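Local coordinates for protein pelota homolog (Archaeoglobus fulgidus, PDB 3OBY) that probably recognises stalled ribosomes and cleaves their mRNA through a metal-dependent endonuclease activity, aiding release of non-functional ribosomes and decay of damaged messages, at residues 245-253 / 314-324. Numbering follows the deposited sequence.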
loop_
_atom_site.group_PDB
_atom_site.type_symbol
_atom_site.label_atom_id
_atom_site.label_comp_id
_atom_site.label_asym_id
_atom_site.label_seq_id
_atom_site.Cartn_x
_atom_site.Cartn_y
_atom_site.Cartn_z
ATOM N N ARG A 245 1.981 -5.596 -1.456
ATOM C CA ARG A 245 1.278 -5.576 -0.178
ATOM C C ARG A 245 0.483 -6.865 0.013
ATOM O O ARG A 245 0.542 -7.492 1.069
ATOM C CB ARG A 245 0.330 -4.382 -0.119
ATOM C CG ARG A 245 -0.821 -4.557 0.854
ATOM C CD ARG A 245 -0.375 -4.468 2.304
ATOM N NE ARG A 245 -1.504 -4.676 3.207
ATOM C CZ ARG A 245 -1.523 -4.321 4.487
ATOM N NH1 ARG A 245 -2.596 -4.556 5.223
ATOM N NH2 ARG A 245 -0.478 -3.721 5.028
ATOM N N LEU A 246 -0.269 -7.251 -1.010
ATOM C CA LEU A 246 -1.064 -8.460 -0.933
ATOM C C LEU A 246 -0.148 -9.654 -0.728
ATOM O O LEU A 246 -0.512 -10.609 -0.049
ATOM C CB LEU A 246 -1.905 -8.627 -2.203
ATOM C CG LEU A 246 -3.047 -7.610 -2.335
ATOM C CD1 LEU A 246 -3.738 -7.760 -3.684
ATOM C CD2 LEU A 246 -4.037 -7.812 -1.188
ATOM N N ALA A 247 1.046 -9.591 -1.307
ATOM C CA ALA A 247 2.016 -10.668 -1.166
ATOM C C ALA A 247 2.479 -10.807 0.293
ATOM O O ALA A 247 2.763 -11.911 0.758
ATOM C CB ALA A 247 3.202 -10.410 -2.066
ATOM N N GLU A 248 2.560 -9.689 1.008
ATOM C CA GLU A 248 2.969 -9.695 2.406
ATOM C C GLU A 248 1.846 -10.254 3.280
ATOM O O GLU A 248 2.100 -10.925 4.283
ATOM C CB GLU A 248 3.323 -8.273 2.871
ATOM C CG GLU A 248 4.531 -7.653 2.176
ATOM C CD GLU A 248 4.752 -6.189 2.532
ATOM O OE1 GLU A 248 5.753 -5.612 2.054
ATOM O OE2 GLU A 248 3.930 -5.612 3.278
ATOM N N GLU A 249 0.601 -9.974 2.903
ATOM C CA GLU A 249 -0.540 -10.470 3.670
ATOM C C GLU A 249 -0.634 -11.983 3.554
ATOM O O GLU A 249 -0.945 -12.667 4.527
ATOM C CB GLU A 249 -1.849 -9.832 3.183
ATOM C CG GLU A 249 -1.989 -8.357 3.540
ATOM C CD GLU A 249 -3.336 -7.768 3.159
ATOM O OE1 GLU A 249 -3.495 -6.537 3.269
ATOM O OE2 GLU A 249 -4.237 -8.528 2.756
ATOM N N ALA A 250 -0.365 -12.501 2.360
ATOM C CA ALA A 250 -0.410 -13.939 2.136
ATOM C C ALA A 250 0.681 -14.588 2.972
ATOM O O ALA A 250 0.503 -15.689 3.479
ATOM C CB ALA A 250 -0.203 -14.258 0.661
ATOM N N GLU A 251 1.804 -13.886 3.112
ATOM C CA GLU A 251 2.936 -14.367 3.900
ATOM C C GLU A 251 2.586 -14.394 5.380
ATOM O O GLU A 251 3.099 -15.222 6.127
ATOM C CB GLU A 251 4.160 -13.477 3.680
ATOM C CG GLU A 251 5.334 -13.790 4.598
ATOM C CD GLU A 251 5.721 -15.257 4.580
ATOM O OE1 GLU A 251 5.865 -15.826 3.477
ATOM O OE2 GLU A 251 5.888 -15.840 5.670
ATOM N N TYR A 252 1.728 -13.475 5.808
ATOM C CA TYR A 252 1.312 -13.461 7.198
ATOM C C TYR A 252 0.341 -14.619 7.413
ATOM O O TYR A 252 0.329 -15.245 8.469
ATOM C CB TYR A 252 0.650 -12.130 7.560
ATOM C CG TYR A 252 1.637 -11.022 7.836
ATOM C CD1 TYR A 252 2.624 -11.171 8.810
ATOM C CD2 TYR A 252 1.595 -9.828 7.119
ATOM C CE1 TYR A 252 3.542 -10.165 9.062
ATOM C CE2 TYR A 252 2.509 -8.814 7.363
ATOM C CZ TYR A 252 3.479 -8.988 8.335
ATOM O OH TYR A 252 4.381 -7.981 8.581
ATOM N N ILE A 253 -0.465 -14.908 6.401
ATOM C CA ILE A 253 -1.408 -16.007 6.495
ATOM C C ILE A 253 -0.637 -17.322 6.535
ATOM O O ILE A 253 -1.048 -18.259 7.216
ATOM C CB ILE A 253 -2.386 -16.027 5.298
ATOM C CG1 ILE A 253 -3.333 -14.826 5.382
ATOM C CG2 ILE A 253 -3.142 -17.359 5.260
ATOM C CD1 ILE A 253 -4.090 -14.709 6.696
ATOM N N LYS A 314 2.254 -4.929 15.888
ATOM C CA LYS A 314 1.916 -4.401 14.577
ATOM C C LYS A 314 0.513 -4.863 14.184
ATOM O O LYS A 314 0.134 -6.011 14.425
ATOM C CB LYS A 314 2.923 -4.889 13.530
ATOM C CG LYS A 314 2.714 -4.304 12.136
ATOM C CD LYS A 314 3.553 -5.031 11.090
ATOM C CE LYS A 314 3.657 -4.239 9.784
ATOM N NZ LYS A 314 2.332 -3.820 9.244
ATOM N N VAL A 315 -0.258 -3.963 13.585
ATOM C CA VAL A 315 -1.598 -4.307 13.141
ATOM C C VAL A 315 -1.579 -4.460 11.626
ATOM O O VAL A 315 -0.937 -3.685 10.928
ATOM C CB VAL A 315 -2.627 -3.208 13.507
ATOM C CG1 VAL A 315 -4.024 -3.640 13.065
ATOM C CG2 VAL A 315 -2.593 -2.925 15.010
ATOM N N VAL A 316 -2.276 -5.471 11.125
ATOM C CA VAL A 316 -2.358 -5.714 9.689
ATOM C C VAL A 316 -3.825 -5.935 9.318
ATOM O O VAL A 316 -4.410 -6.967 9.650
ATOM C CB VAL A 316 -1.526 -6.954 9.280
ATOM C CG1 VAL A 316 -1.798 -7.307 7.832
ATOM C CG2 VAL A 316 -0.032 -6.681 9.480
ATOM N N ILE A 317 -4.419 -4.952 8.646
ATOM C CA ILE A 317 -5.814 -5.059 8.245
ATOM C C ILE A 317 -5.899 -5.502 6.797
ATOM O O ILE A 317 -5.501 -4.766 5.893
ATOM C CB ILE A 317 -6.567 -3.715 8.391
ATOM C CG1 ILE A 317 -6.392 -3.158 9.801
ATOM C CG2 ILE A 317 -8.057 -3.926 8.117
ATOM C CD1 ILE A 317 -6.978 -1.789 9.988
ATOM N N MET A 318 -6.429 -6.704 6.586
ATOM C CA MET A 318 -6.572 -7.262 5.246
ATOM C C MET A 318 -8.001 -7.110 4.752
ATOM O O MET A 318 -8.956 -7.274 5.505
ATOM C CB MET A 318 -6.185 -8.741 5.243
ATOM C CG MET A 318 -4.905 -9.072 6.012
ATOM S SD MET A 318 -4.539 -10.826 5.901
ATOM C CE MET A 318 -2.976 -10.909 6.707
ATOM N N SER A 319 -8.135 -6.789 3.475
ATOM C CA SER A 319 -9.442 -6.623 2.866
ATOM C C SER A 319 -9.985 -7.937 2.339
ATOM O O SER A 319 -9.339 -8.601 1.537
ATOM C CB SER A 319 -9.357 -5.639 1.708
ATOM O OG SER A 319 -10.525 -5.712 0.913
ATOM N N THR A 320 -11.181 -8.303 2.774
ATOM C CA THR A 320 -11.799 -9.535 2.305
ATOM C C THR A 320 -12.069 -9.505 0.799
ATOM O O THR A 320 -12.620 -10.458 0.246
ATOM C CB THR A 320 -13.105 -9.807 3.039
ATOM O OG1 THR A 320 -13.964 -8.664 2.930
ATOM C CG2 THR A 320 -12.827 -10.078 4.513
ATOM N N GLU A 321 -11.682 -8.412 0.138
ATOM C CA GLU A 321 -11.858 -8.290 -1.308
ATOM C C GLU A 321 -10.855 -9.200 -1.996
ATOM O O GLU A 321 -11.063 -9.617 -3.132
ATOM C CB GLU A 321 -11.612 -6.856 -1.783
ATOM C CG GLU A 321 -11.901 -6.635 -3.280
ATOM C CD GLU A 321 -11.496 -5.250 -3.786
ATOM O OE1 GLU A 321 -11.778 -4.244 -3.097
ATOM O OE2 GLU A 321 -10.904 -5.166 -4.885
ATOM N N PHE A 322 -9.760 -9.495 -1.301
ATOM C CA PHE A 322 -8.708 -10.347 -1.844
ATOM C C PHE A 322 -8.620 -11.672 -1.093
ATOM O O PHE A 322 -9.316 -11.876 -0.093
ATOM C CB PHE A 322 -7.383 -9.597 -1.787
ATOM C CG PHE A 322 -7.464 -8.223 -2.360
ATOM C CD1 PHE A 322 -7.641 -8.036 -3.727
ATOM C CD2 PHE A 322 -7.435 -7.109 -1.527
ATOM C CE1 PHE A 322 -7.791 -6.758 -4.252
ATOM C CE2 PHE A 322 -7.584 -5.828 -2.047
ATOM C CZ PHE A 322 -7.764 -5.655 -3.412
ATOM N N GLU A 323 -7.763 -12.570 -1.569
ATOM C CA GLU A 323 -7.630 -13.880 -0.952
ATOM C C GLU A 323 -7.146 -13.904 0.500
ATOM O O GLU A 323 -7.757 -14.551 1.347
ATOM C CB GLU A 323 -6.737 -14.774 -1.823
ATOM C CG GLU A 323 -7.273 -14.987 -3.241
ATOM C CD GLU A 323 -8.716 -15.484 -3.274
ATOM O OE1 GLU A 323 -8.957 -16.665 -2.945
ATOM O OE2 GLU A 323 -9.616 -14.690 -3.625
ATOM N N PRO A 324 -6.052 -13.196 0.815
ATOM C CA PRO A 324 -5.575 -13.220 2.204
ATOM C C PRO A 324 -6.641 -12.951 3.269
ATOM O O PRO A 324 -6.725 -13.662 4.265
ATOM C CB PRO A 324 -4.457 -12.185 2.192
ATOM C CG PRO A 324 -3.884 -12.353 0.802
ATOM C CD PRO A 324 -5.139 -12.421 -0.045
HETATM O O HOH W 1 -6.513 -9.639 1.862
#
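P324, in the first turn of helix 323-330, pushes its ring as a knob into the hole formed by L246, E249, A250 and I253 on helix 236-262. Its CB lies 3.6 Å from E249 CB, while CG sits over the helix backbone beside L246 O and A250 N. Two residues earlier, at the N-cap of that helix, F322 presents a ring face to L246: L246 CD1 stands 4.0 Å from the F322 ring centroid in a CH-pi contact, and L246 CD2 comes to 3.5 Å from F322 CD2.

M318, at the end of strand 314-318, slides past E249 in the opposite direction. With CG beside its own backbone N (chi1 -44°) and the chain extended beyond, the thioether carries CE in among E249 CB, Y252 CB and I253 CD1. E249 runs straight out over M318 CB and CG, and its buried carboxylate is held at both oxygens. E249 OE1 takes R245 NE at 2.7 Å in a salt bridge, met on the anti side; OE2 accepts from a water that also donates to S319 O, linking the helix to the turn 319-322. With an alanine here, R245 NE would probably lose its carboxylate, the water its link to the helix, and M318 CB and CG the chain that covers them. R245 NH1 also comes within 3.0 Å of I317 O, and its NH2 reaches D23 of helix 22-31 in a second salt bridge. Two residues earlier in the strand than M318, V316 CG2 meets Y252 CE2 at 3.9 Å.

Helix segment 245-253 crosses strand 314-318 at -110° and packs on one face of the mixed four-stranded sheet, at an edge strand that runs parallel to 282-288: helix-on-sheet packing in the alpha/beta sandwich of eRF1 domain 3 of the Pelota family.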